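Local coordinates for protein CD8 alpha antigen (Sus scrofa, PDB 5EDX) that forms a homodimeric T-cell co-receptor of the immunoglobulin superfamily that probably binds MHC class I molecules on other cells, at residues Y37-G41 against A42-P46; L49-S53 against K54-K58; G70-N74 against D75-L79; H82-R85 against E86-G90. All blocks are in the same frame, centred on the assembly; numbering follows the deposited sequence.

Contact 1: residues Y37-G41 against A42-P46; sequences YQKPG and AASKP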
loop_
_atom_site.group_PDB
_atom_site.type_symbol
_atom_site.label_atom_id
_atom_site.label_comp_id
_atom_site.label_asym_id
_atom_site.label_seq_id
_atom_site.Cartn_x
_atom_site.Cartn_y
_atom_site.Cartn_z
ATOM N N TYR A 37 -0.409 -2.034 7.355
ATOM C CA TYR A 37 0.487 -3.023 7.938
ATOM C C TYR A 37 0.852 -4.052 6.880
ATOM O O TYR A 37 0.019 -4.414 6.050
ATOM C CB TYR A 37 -0.210 -3.696 9.119
ATOM C CG TYR A 37 0.426 -4.982 9.603
ATOM C CD1 TYR A 37 1.566 -4.968 10.400
ATOM C CD2 TYR A 37 -0.145 -6.210 9.295
ATOM C CE1 TYR A 37 2.139 -6.171 10.862
ATOM C CE2 TYR A 37 0.409 -7.398 9.744
ATOM C CZ TYR A 37 1.546 -7.374 10.528
ATOM O OH TYR A 37 2.084 -8.568 10.969
ATOM N N GLN A 38 2.100 -4.505 6.884
ATOM C CA GLN A 38 2.459 -5.644 6.045
ATOM C C GLN A 38 3.139 -6.710 6.885
ATOM O O GLN A 38 3.983 -6.402 7.722
ATOM C CB GLN A 38 3.351 -5.237 4.872
ATOM C CG GLN A 38 3.556 -6.384 3.879
ATOM C CD GLN A 38 4.497 -6.039 2.739
ATOM O OE1 GLN A 38 5.539 -5.424 2.950
ATOM N NE2 GLN A 38 4.143 -6.459 1.527
ATOM N N LYS A 39 2.758 -7.963 6.657
ATOM C CA LYS A 39 3.304 -9.087 7.412
ATOM C C LYS A 39 4.764 -9.357 7.072
ATOM O O LYS A 39 5.228 -9.028 5.980
ATOM C CB LYS A 39 2.482 -10.347 7.121
ATOM C CG LYS A 39 1.067 -10.297 7.667
ATOM C CD LYS A 39 0.247 -11.509 7.241
ATOM C CE LYS A 39 -0.128 -11.423 5.768
ATOM N NZ LYS A 39 -1.117 -12.459 5.376
ATOM N N PRO A 40 5.496 -9.967 8.014
ATOM C CA PRO A 40 6.856 -10.452 7.761
ATOM C C PRO A 40 6.758 -11.703 6.900
ATOM O O PRO A 40 5.646 -12.157 6.637
ATOM C CB PRO A 40 7.363 -10.850 9.158
ATOM C CG PRO A 40 6.286 -10.468 10.133
ATOM C CD PRO A 40 5.016 -10.325 9.357
ATOM N N GLY A 41 7.886 -12.266 6.484
ATOM C CA GLY A 41 7.862 -13.481 5.687
ATOM C C GLY A 41 7.636 -13.171 4.220
ATOM O O GLY A 41 8.146 -12.181 3.718
ATOM N N ALA A 42 6.873 -14.012 3.528
ATOM C CA ALA A 42 6.665 -13.817 2.096
ATOM C C ALA A 42 5.929 -12.509 1.837
ATOM O O ALA A 42 5.089 -12.099 2.638
ATOM C CB ALA A 42 5.893 -14.982 1.504
ATOM N N ALA A 43 6.250 -11.858 0.724
ATOM C CA ALA A 43 5.560 -10.627 0.341
ATOM C C ALA A 43 4.069 -10.886 0.163
ATOM O O ALA A 43 3.673 -11.854 -0.483
ATOM C CB ALA A 43 6.160 -10.055 -0.938
ATOM N N SER A 44 3.241 -10.022 0.742
ATOM C CA SER A 44 1.794 -10.191 0.663
ATOM C C SER A 44 1.128 -8.831 0.774
ATOM O O SER A 44 1.736 -7.876 1.256
ATOM C CB SER A 44 1.287 -11.112 1.776
ATOM O OG SER A 44 1.460 -10.519 3.052
ATOM N N LYS A 45 -0.123 -8.740 0.339
ATOM C CA LYS A 45 -0.785 -7.437 0.283
ATOM C C LYS A 45 -0.898 -6.779 1.652
ATOM O O LYS A 45 -1.108 -7.455 2.663
ATOM C CB LYS A 45 -2.156 -7.540 -0.385
ATOM C CG LYS A 45 -3.192 -8.357 0.353
ATOM C CD LYS A 45 -4.380 -8.544 -0.581
ATOM C CE LYS A 45 -5.556 -9.233 0.053
ATOM N NZ LYS A 45 -6.634 -9.316 -0.980
ATOM N N PRO A 46 -0.749 -5.447 1.679
ATOM C CA PRO A 46 -0.916 -4.648 2.895
ATOM C C PRO A 46 -2.314 -4.812 3.470
ATOM O O PRO A 46 -3.272 -5.136 2.758
ATOM C CB PRO A 46 -0.740 -3.208 2.398
ATOM C CG PRO A 46 -0.020 -3.317 1.113
ATOM C CD PRO A 46 -0.456 -4.612 0.503
HETATM O O HOH W 1 4.114 -9.695 3.598
HETATM O O HOH W 2 0.584 -8.400 4.706
HETATM O O HOH W 3 -2.102 -9.926 3.357
HETATM O O HOH W 4 3.488 -13.338 4.577
#

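Contact 2: residues L49-S53 against K54-K58; sequences LMYLS and KTRNK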
loop_
_atom_site.group_PDB
_atom_site.type_symbol
_atom_site.label_atom_id
_atom_site.label_comp_id
_atom_site.label_asym_id
_atom_site.label_seq_id
_atom_site.Cartn_x
_atom_site.Cartn_y
_atom_site.Cartn_z
ATOM N N LEU A 49 -5.535 -0.712 8.464
ATOM C CA LEU A 49 -5.848 -0.694 9.894
ATOM C C LEU A 49 -6.885 0.374 10.245
ATOM O O LEU A 49 -7.904 0.068 10.864
ATOM C CB LEU A 49 -4.586 -0.502 10.731
ATOM C CG LEU A 49 -3.479 -1.535 10.535
ATOM C CD1 LEU A 49 -2.271 -1.145 11.375
ATOM C CD2 LEU A 49 -3.979 -2.936 10.902
ATOM N N MET A 50 -6.631 1.619 9.851
ATOM C CA MET A 50 -7.582 2.697 10.126
ATOM C C MET A 50 -7.301 3.949 9.318
ATOM O O MET A 50 -6.190 4.158 8.828
ATOM C CB MET A 50 -7.566 3.055 11.610
ATOM C CG MET A 50 -6.259 3.675 12.060
ATOM S SD MET A 50 -6.112 3.775 13.856
ATOM C CE MET A 50 -5.942 2.043 14.304
ATOM N N TYR A 51 -8.330 4.778 9.197
ATOM C CA TYR A 51 -8.245 6.061 8.523
ATOM C C TYR A 51 -8.466 7.113 9.599
ATOM O O TYR A 51 -9.386 6.992 10.411
ATOM C CB TYR A 51 -9.324 6.133 7.443
ATOM C CG TYR A 51 -9.571 7.508 6.847
ATOM C CD1 TYR A 51 -8.946 7.901 5.669
ATOM C CD2 TYR A 51 -10.464 8.395 7.441
ATOM C CE1 TYR A 51 -9.185 9.142 5.111
ATOM C CE2 TYR A 51 -10.708 9.647 6.888
ATOM C CZ TYR A 51 -10.064 10.013 5.723
ATOM O OH TYR A 51 -10.302 11.251 5.163
ATOM N N LEU A 52 -7.599 8.124 9.630
ATOM C CA LEU A 52 -7.676 9.177 10.635
ATOM C C LEU A 52 -7.765 10.551 9.982
ATOM O O LEU A 52 -7.018 10.858 9.059
ATOM C CB LEU A 52 -6.451 9.134 11.548
ATOM C CG LEU A 52 -6.237 7.834 12.329
ATOM C CD1 LEU A 52 -4.841 7.805 12.929
ATOM C CD2 LEU A 52 -7.302 7.665 13.415
ATOM N N SER A 53 -8.687 11.372 10.467
ATOM C CA SER A 53 -8.806 12.753 10.004
ATOM C C SER A 53 -9.531 13.542 11.076
ATOM O O SER A 53 -10.092 12.960 12.001
ATOM C CB SER A 53 -9.589 12.829 8.694
ATOM O OG SER A 53 -10.975 12.599 8.906
ATOM N N LYS A 54 -9.524 14.865 10.951
ATOM C CA LYS A 54 -10.199 15.712 11.924
ATOM C C LYS A 54 -11.668 15.315 12.100
ATOM O O LYS A 54 -12.165 15.232 13.222
ATOM C CB LYS A 54 -10.094 17.179 11.494
ATOM C CG LYS A 54 -10.843 18.146 12.395
ATOM C CD LYS A 54 -10.652 19.592 11.928
ATOM C CE LYS A 54 -11.512 20.545 12.748
ATOM N NZ LYS A 54 -11.441 21.952 12.255
ATOM N N THR A 55 -12.351 15.053 10.990
ATOM C CA THR A 55 -13.806 14.908 11.005
ATOM C C THR A 55 -14.293 13.468 11.034
ATOM O O THR A 55 -15.490 13.214 11.148
ATOM C CB THR A 55 -14.452 15.614 9.792
ATOM O OG1 THR A 55 -14.012 14.992 8.579
ATOM C CG2 THR A 55 -14.072 17.078 9.768
ATOM N N ARG A 56 -13.373 12.522 10.940
ATOM C CA ARG A 56 -13.780 11.134 10.791
ATOM C C ARG A 56 -12.632 10.171 11.015
ATOM O O ARG A 56 -11.623 10.226 10.310
ATOM C CB ARG A 56 -14.374 10.927 9.394
ATOM C CG ARG A 56 -14.378 9.495 8.903
ATOM C CD ARG A 56 -15.106 9.390 7.571
ATOM N NE ARG A 56 -16.505 9.792 7.697
ATOM C CZ ARG A 56 -17.392 9.738 6.709
ATOM N NH1 ARG A 56 -17.029 9.297 5.512
ATOM N NH2 ARG A 56 -18.643 10.125 6.920
ATOM N N ASN A 57 -12.791 9.305 12.015
ATOM C CA ASN A 57 -11.908 8.166 12.214
ATOM C C ASN A 57 -12.660 6.902 11.858
ATOM O O ASN A 57 -13.816 6.734 12.245
ATOM C CB ASN A 57 -11.443 8.072 13.663
ATOM C CG ASN A 57 -10.470 9.157 14.034
ATOM O OD1 ASN A 57 -10.081 9.281 15.192
ATOM N ND2 ASN A 57 -10.069 9.955 13.053
ATOM N N LYS A 58 -12.010 6.009 11.126
ATOM C CA LYS A 58 -12.660 4.784 10.699
ATOM C C LYS A 58 -11.697 3.624 10.829
ATOM O O LYS A 58 -10.657 3.609 10.183
ATOM C CB LYS A 58 -13.123 4.915 9.252
ATOM C CG LYS A 58 -13.921 3.721 8.763
ATOM C CD LYS A 58 -14.603 4.033 7.453
ATOM C CE LYS A 58 -15.584 2.940 7.063
ATOM N NZ LYS A 58 -16.338 3.329 5.835
#

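Contact 3: residues G70-N74 against D75-L79; sequences GYKAN and DNFYL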
loop_
_atom_site.group_PDB
_atom_site.type_symbol
_atom_site.label_atom_id
_atom_site.label_comp_id
_atom_site.label_asym_id
_atom_site.label_seq_id
_atom_site.Cartn_x
_atom_site.Cartn_y
_atom_site.Cartn_z
ATOM N N GLY A 70 -5.403 4.141 17.303
ATOM C CA GLY A 70 -4.632 5.252 16.784
ATOM C C GLY A 70 -5.384 6.553 16.909
ATOM O O GLY A 70 -6.584 6.554 17.191
ATOM N N TYR A 71 -4.683 7.663 16.700
ATOM C CA TYR A 71 -5.315 8.971 16.825
ATOM C C TYR A 71 -4.551 10.050 16.078
ATOM O O TYR A 71 -3.390 9.874 15.721
ATOM C CB TYR A 71 -5.486 9.353 18.301
ATOM C CG TYR A 71 -4.209 9.681 19.050
ATOM C CD1 TYR A 71 -3.710 10.982 19.077
ATOM C CD2 TYR A 71 -3.515 8.699 19.751
ATOM C CE1 TYR A 71 -2.557 11.294 19.770
ATOM C CE2 TYR A 71 -2.349 9.005 20.454
ATOM C CZ TYR A 71 -1.881 10.309 20.457
ATOM O OH TYR A 71 -0.735 10.639 21.147
ATOM N N LYS A 72 -5.230 11.163 15.847
ATOM C CA LYS A 72 -4.624 12.335 15.235
ATOM C C LYS A 72 -4.536 13.446 16.270
ATOM O O LYS A 72 -5.492 13.689 17.010
ATOM C CB LYS A 72 -5.482 12.791 14.051
ATOM C CG LYS A 72 -5.031 14.095 13.379
ATOM C CD LYS A 72 -6.044 14.522 12.312
ATOM C CE LYS A 72 -5.524 15.690 11.470
ATOM N NZ LYS A 72 -5.407 16.937 12.276
ATOM N N ALA A 73 -3.386 14.111 16.324
ATOM C CA ALA A 73 -3.230 15.322 17.120
ATOM C C ALA A 73 -2.433 16.315 16.282
ATOM O O ALA A 73 -1.274 16.066 15.951
ATOM C CB ALA A 73 -2.513 15.018 18.424
ATOM N N ASN A 74 -3.058 17.431 15.925
ATOM C CA ASN A 74 -2.435 18.367 14.998
ATOM C C ASN A 74 -2.059 17.631 13.717
ATOM O O ASN A 74 -2.893 16.939 13.136
ATOM C CB ASN A 74 -1.213 19.026 15.638
ATOM C CG ASN A 74 -1.570 19.817 16.884
ATOM O OD1 ASN A 74 -2.452 20.673 16.851
ATOM N ND2 ASN A 74 -0.895 19.528 17.990
ATOM N N ASP A 75 -0.804 17.758 13.293
ATOM C CA ASP A 75 -0.359 17.113 12.058
ATOM C C ASP A 75 0.321 15.770 12.321
ATOM O O ASP A 75 0.919 15.184 11.420
ATOM C CB ASP A 75 0.578 18.030 11.262
ATOM C CG ASP A 75 1.874 18.330 11.993
ATOM O OD1 ASP A 75 2.822 18.818 11.343
ATOM O OD2 ASP A 75 1.953 18.088 13.217
ATOM N N ASN A 76 0.224 15.290 13.555
ATOM C CA ASN A 76 0.798 13.995 13.920
ATOM C C ASN A 76 -0.246 12.891 13.991
ATOM O O ASN A 76 -1.316 13.073 14.567
ATOM C CB ASN A 76 1.501 14.091 15.268
ATOM C CG ASN A 76 2.682 15.024 15.237
ATOM O OD1 ASN A 76 3.634 14.807 14.491
ATOM N ND2 ASN A 76 2.633 16.072 16.055
ATOM N N PHE A 77 0.084 11.739 13.414
ATOM C CA PHE A 77 -0.769 10.563 13.490
ATOM C C PHE A 77 -0.041 9.470 14.266
ATOM O O PHE A 77 1.157 9.266 14.091
ATOM C CB PHE A 77 -1.139 10.082 12.084
ATOM C CG PHE A 77 -1.903 11.100 11.284
ATOM C CD1 PHE A 77 -1.236 12.072 10.552
ATOM C CD2 PHE A 77 -3.289 11.101 11.288
ATOM C CE1 PHE A 77 -1.945 13.023 9.823
ATOM C CE2 PHE A 77 -4.003 12.031 10.565
ATOM C CZ PHE A 77 -3.333 13.001 9.829
ATOM N N TYR A 78 -0.764 8.780 15.140
ATOM C CA TYR A 78 -0.149 7.786 16.003
ATOM C C TYR A 78 -0.845 6.447 15.881
ATOM O O TYR A 78 -2.052 6.387 15.651
ATOM C CB TYR A 78 -0.210 8.239 17.462
ATOM C CG TYR A 78 0.556 9.509 17.732
ATOM C CD1 TYR A 78 1.894 9.470 18.093
ATOM C CD2 TYR A 78 -0.060 10.746 17.621
ATOM C CE1 TYR A 78 2.605 10.642 18.342
ATOM C CE2 TYR A 78 0.641 11.923 17.870
ATOM C CZ TYR A 78 1.970 11.859 18.230
ATOM O OH TYR A 78 2.668 13.026 18.472
ATOM N N LEU A 79 -0.068 5.381 16.046
ATOM C CA LEU A 79 -0.607 4.030 16.157
ATOM C C LEU A 79 -0.059 3.445 17.443
ATOM O O LEU A 79 1.133 3.560 17.724
ATOM C CB LEU A 79 -0.152 3.172 14.979
ATOM C CG LEU A 79 -0.826 1.803 14.873
ATOM C CD1 LEU A 79 -2.256 1.955 14.387
ATOM C CD2 LEU A 79 -0.046 0.886 13.947
HETATM O O HOH W 5 1.005 17.625 18.403
#

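Contact 4: residues H82-R85 against E86-G90; sequences HRFR and EEDQG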
loop_
_atom_site.group_PDB
_atom_site.type_symbol
_atom_site.label_atom_id
_atom_site.label_comp_id
_atom_site.label_asym_id
_atom_site.label_seq_id
_atom_site.Cartn_x
_atom_site.Cartn_y
_atom_site.Cartn_z
ATOM N N HIS A 82 -0.991 -1.895 21.912
ATOM C CA HIS A 82 -1.155 -1.810 23.364
ATOM C C HIS A 82 -0.517 -2.928 24.168
ATOM O O HIS A 82 -0.049 -2.706 25.289
ATOM C CB HIS A 82 -2.638 -1.715 23.714
ATOM C CG HIS A 82 -3.228 -0.368 23.437
ATOM N ND1 HIS A 82 -3.937 -0.088 22.291
ATOM C CD2 HIS A 82 -3.192 0.780 24.152
ATOM C CE1 HIS A 82 -4.325 1.178 22.315
ATOM N NE2 HIS A 82 -3.882 1.725 23.433
ATOM N N ARG A 83 -0.521 -4.130 23.605
ATOM C CA ARG A 83 -0.092 -5.313 24.327
ATOM C C ARG A 83 0.517 -6.242 23.291
ATOM O O ARG A 83 -0.123 -7.184 22.822
ATOM C CB ARG A 83 -1.307 -5.967 24.999
ATOM C CG ARG A 83 -1.038 -6.577 26.363
ATOM C CD ARG A 83 -2.346 -6.936 27.069
ATOM N NE ARG A 83 -2.748 -5.933 28.052
ATOM C CZ ARG A 83 -3.915 -5.938 28.692
ATOM N NH1 ARG A 83 -4.809 -6.889 28.445
ATOM N NH2 ARG A 83 -4.195 -4.991 29.576
ATOM N N PHE A 84 1.764 -5.953 22.935
ATOM C CA PHE A 84 2.387 -6.484 21.725
ATOM C C PHE A 84 2.254 -7.999 21.605
ATOM O O PHE A 84 2.685 -8.749 22.485
ATOM C CB PHE A 84 3.855 -6.041 21.660
ATOM C CG PHE A 84 4.524 -6.324 20.343
ATOM C CD1 PHE A 84 4.174 -5.612 19.208
ATOM C CD2 PHE A 84 5.523 -7.278 20.247
ATOM C CE1 PHE A 84 4.788 -5.861 18.001
ATOM C CE2 PHE A 84 6.148 -7.530 19.033
ATOM C CZ PHE A 84 5.776 -6.826 17.910
ATOM N N ARG A 85 1.643 -8.439 20.512
ATOM C CA ARG A 85 1.461 -9.861 20.251
ATOM C C ARG A 85 2.527 -10.363 19.279
ATOM O O ARG A 85 3.107 -9.586 18.514
ATOM C CB ARG A 85 0.055 -10.107 19.696
ATOM C CG ARG A 85 -1.062 -9.661 20.646
ATOM C CD ARG A 85 -2.422 -9.541 19.945
ATOM N NE ARG A 85 -2.438 -8.471 18.950
ATOM C CZ ARG A 85 -3.499 -8.129 18.224
ATOM N NH1 ARG A 85 -4.654 -8.763 18.381
ATOM N NH2 ARG A 85 -3.409 -7.152 17.337
ATOM N N GLU A 86 2.791 -11.663 19.308
ATOM C CA GLU A 86 3.778 -12.243 18.408
ATOM C C GLU A 86 3.406 -11.932 16.961
ATOM O O GLU A 86 4.265 -11.620 16.131
ATOM C CB GLU A 86 3.855 -13.753 18.630
ATOM C CG GLU A 86 4.940 -14.430 17.820
ATOM C CD GLU A 86 5.226 -15.834 18.304
ATOM O OE1 GLU A 86 4.480 -16.323 19.179
ATOM O OE2 GLU A 86 6.195 -16.447 17.814
ATOM N N GLU A 87 2.111 -11.994 16.675
ATOM C CA GLU A 87 1.605 -11.732 15.338
ATOM C C GLU A 87 1.516 -10.232 15.004
ATOM O O GLU A 87 1.157 -9.874 13.887
ATOM C CB GLU A 87 0.246 -12.412 15.136
ATOM C CG GLU A 87 -0.869 -11.906 16.044
ATOM C CD GLU A 87 -0.944 -12.645 17.372
ATOM O OE1 GLU A 87 0.041 -13.316 17.760
ATOM O OE2 GLU A 87 -1.999 -12.551 18.034
ATOM N N ASP A 88 1.837 -9.367 15.967
ATOM C CA ASP A 88 1.926 -7.924 15.700
ATOM C C ASP A 88 3.264 -7.555 15.051
ATOM O O ASP A 88 3.453 -6.425 14.604
ATOM C CB ASP A 88 1.745 -7.099 16.984
ATOM C CG ASP A 88 0.297 -7.033 17.449
ATOM O OD1 ASP A 88 0.076 -6.888 18.672
ATOM O OD2 ASP A 88 -0.614 -7.119 16.603
ATOM N N GLN A 89 4.203 -8.496 15.007
ATOM C CA GLN A 89 5.466 -8.222 14.331
ATOM C C GLN A 89 5.253 -7.937 12.850
ATOM O O GLN A 89 4.447 -8.590 12.191
ATOM C CB GLN A 89 6.412 -9.403 14.468
ATOM C CG GLN A 89 6.848 -9.688 15.877
ATOM C CD GLN A 89 7.684 -10.942 15.936
ATOM O OE1 GLN A 89 7.154 -12.054 15.958
ATOM N NE2 GLN A 89 8.995 -10.775 15.930
ATOM N N GLY A 90 5.999 -6.976 12.319
ATOM C CA GLY A 90 5.887 -6.652 10.911
ATOM C C GLY A 90 6.178 -5.197 10.612
ATOM O O GLY A 90 6.903 -4.526 11.349
HETATM O O HOH W 6 -0.849 -4.842 20.521
#

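Contact 1: residues Y37-G41 against A42-P46
Gln-38 lays its extended side chain over the backbone of Ser-44, CG and CD both close to the carbonyl, and its amide makes the one direct hydrogen bond between 37-41 and 42-46. With CG anti to the backbone N (chi1 -172°), the chain reaches straight across the loop, and NE2 meets Ser-44 O at 2.8 Å. The N-H is almost perfectly straight on the oxygen (177°), which lies in the amide plane. NE2 also bonds OE1 of Gln-38 in the second subunit.

Elsewhere water fills in. Ser-44 OG comes within 3.3 Å of Lys-39 CE and hydrogen-bonds two waters: it donates to one that also bridges Lys-39 O and Ala-42 O, and accepts from another that takes the N-H of Lys-39 and donates to Lys-45 O. Where the two arms of the loop draw together, Pro-46 CA makes a C-H...O contact with Tyr-37 O at 3.3 Å. Gly-41 turns the chain with a positive phi of 83°.

This is the loop joining strands 33-38 and 47-52, the C-C' connection of a V-set domain, with the glutamine-to-glutamine pairing across the dimer familiar from antibody variable domains.

Contact 2: residues L49-S53 against K54-K58
Ser-53 holds the carbonyl of Arg-56 across the turn, and this is the close-packed part of the contact. Its OG donates to Arg-56 O over 2.8 Å; a chi1 of 73° sets the hydroxyl between its own backbone N and carbonyl carbon, facing back into the loop. The same Arg-56 O also accepts from Asn-57 ND2, which comes from above the carbonyl plane at 3.2 Å, so one oxygen takes two side-chain donors, the second from a poor direction. A weak bond from Arg-56 N to Ser-53 O, 3.5 Å long, closes the bend behind them.

On the Leu-52 face of the hairpin, the Asn-57 amide lies against Leu-52, whose CD2 sits 3.6 Å from Asn-57 CG; Leu-52 in turn packs on Trp-35 and Phe-77 in the core. Farther along, Tyr-51 and Lys-58 form an antiparallel hydrogen-bonded pair, Tyr-51 N to Lys-58 O at 2.8 Å and Lys-58 N to Tyr-51 O at 2.9 Å.

The other side is looser. The Tyr-51 ring has Arg-56 O at its edge, 3.6 Å from CE2, with CG the nearest atom of the arginine side chain, while the guanidinium runs on past it, its plane turned 67° from the ring. Ser-100 of the second subunit packs on Tyr-51 and Arg-56, and Lys-58 extends away to bond Asn-99 O of that subunit. The solvent side is the tip, at Lys-54 and Thr-55.

The whole is a C'-C'' beta hairpin, the extra edge that distinguishes V-set immunoglobulin domains, with a loop equivalent in position to antibody CDR2.

Contact 3: residues G70-N74 against D75-L79
A beta hairpin closed by a type II' turn from Ala-73 to Asn-76 joins strands 70-73 and 76-79, whose directions differ by 164°. Backbone bonds pair Tyr-71 with Tyr-78 and Ala-73 with Asn-76. Asn-74, with a positive phi of 55°, takes the first corner of the turn.

On one face the two tyrosine rings lie against each other. Tyr-71 CE1 comes 3.3 Å from Tyr-78 CD2, but the rings, with planes 23° apart, are slid so far that they barely overlap, and Tyr-78 CB sits over the Tyr-71 face in a CH-pi contact, 4.0 Å from its centroid. Tyr-71 OH, above the rim of the Tyr-78 ring, bonds Lys-19, which also makes a cation-pi contact with Tyr-78.

On the other face Lys-72 runs side by side with the Phe-77 ring, CG 3.6 Å from CE2. Its bend at the last torsion (chi4 -67°) carries NZ round to Asn-74 O at 2.7 Å. A water joins Asn-74 ND2 and Asn-76 ND2.

Strand 76-81 lies between 68-73 and 18-24 in its sheet; Phe-77 and Leu-79 point inward to Trp-35, meeting Leu-52 and Leu-49 of the facing sheet.

Contact 4: residues H82-R85 against E86-G90
From 82-85, which has no regular structure, the chain passes directly into a single 3-10 turn at 86-88, where Asp-88 N bonds back to Arg-85 O over 2.9 Å. The donor stands well above the carbonyl plane. Gly-90, with a phi of 150°, then leads into the next strand.

Asp-88 folds back over the turn it ends. Its OD1 takes the backbone N-H of Arg-85 at 2.9 Å and also the side-chain NE of Arg-85 at 3.0 Å, both from the same face of the carboxylate plane. The NE bond is nearly straight (175°) and lies in the guanidinium plane. Meanwhile Arg-85 NH2 reaches OD2 on its syn lone pair at 2.9 Å, completing a side-on, two-nitrogen salt bridge. A bend at chi3 (-66°) turns the guanidinium so that its NE edge meets the acid. A water donates a further bond to OD1 and accepts from Arg-83 N. The Glu-87 carboxylate lies close to Arg-85 CB and CD, but out of the guanidinium plane, so only the charges attract, and no N-H points at it.

Beneath, the Phe-84 ring is buried, with CE1 3.4 Å from Asp-88 CB and CZ 3.7 Å from Gln-89 CG; Val-110 and Leu-112 also touch it.

The Arg-85 bridge is local to this E-F turn. Asp-88 opens an Asp-x-Gly-x-Tyr-x-Cys motif, and that motif, with its tyrosine corner from Tyr-92 OH to Asp-88 O, is a hallmark of the V-set immunoglobulin fold.

Overall arrangement
The four contacts lie in series along one V-set sandwich. Contacts 1 and 2 lie at opposite ends of strand 47-52, their centres about 23 Å apart, and both touch the second subunit. Contact 4 sits at the same end as contact 1, about 14 Å away between centres, and the two meet directly: Tyr-37 OH is 2.7 Å from Gln-89 O, probably a hydrogen bond. Contacts 2 and 3 face each other across the core, about 10 Å between centres, where Met-50 CE packs 3.7 Å from Leu-79 CD1. The centres of contacts 3 and 4 lie about 20 Å apart, although strand 76-81 leads from one to the other. The Cys-22 to Cys-94 disulfide links the sheets.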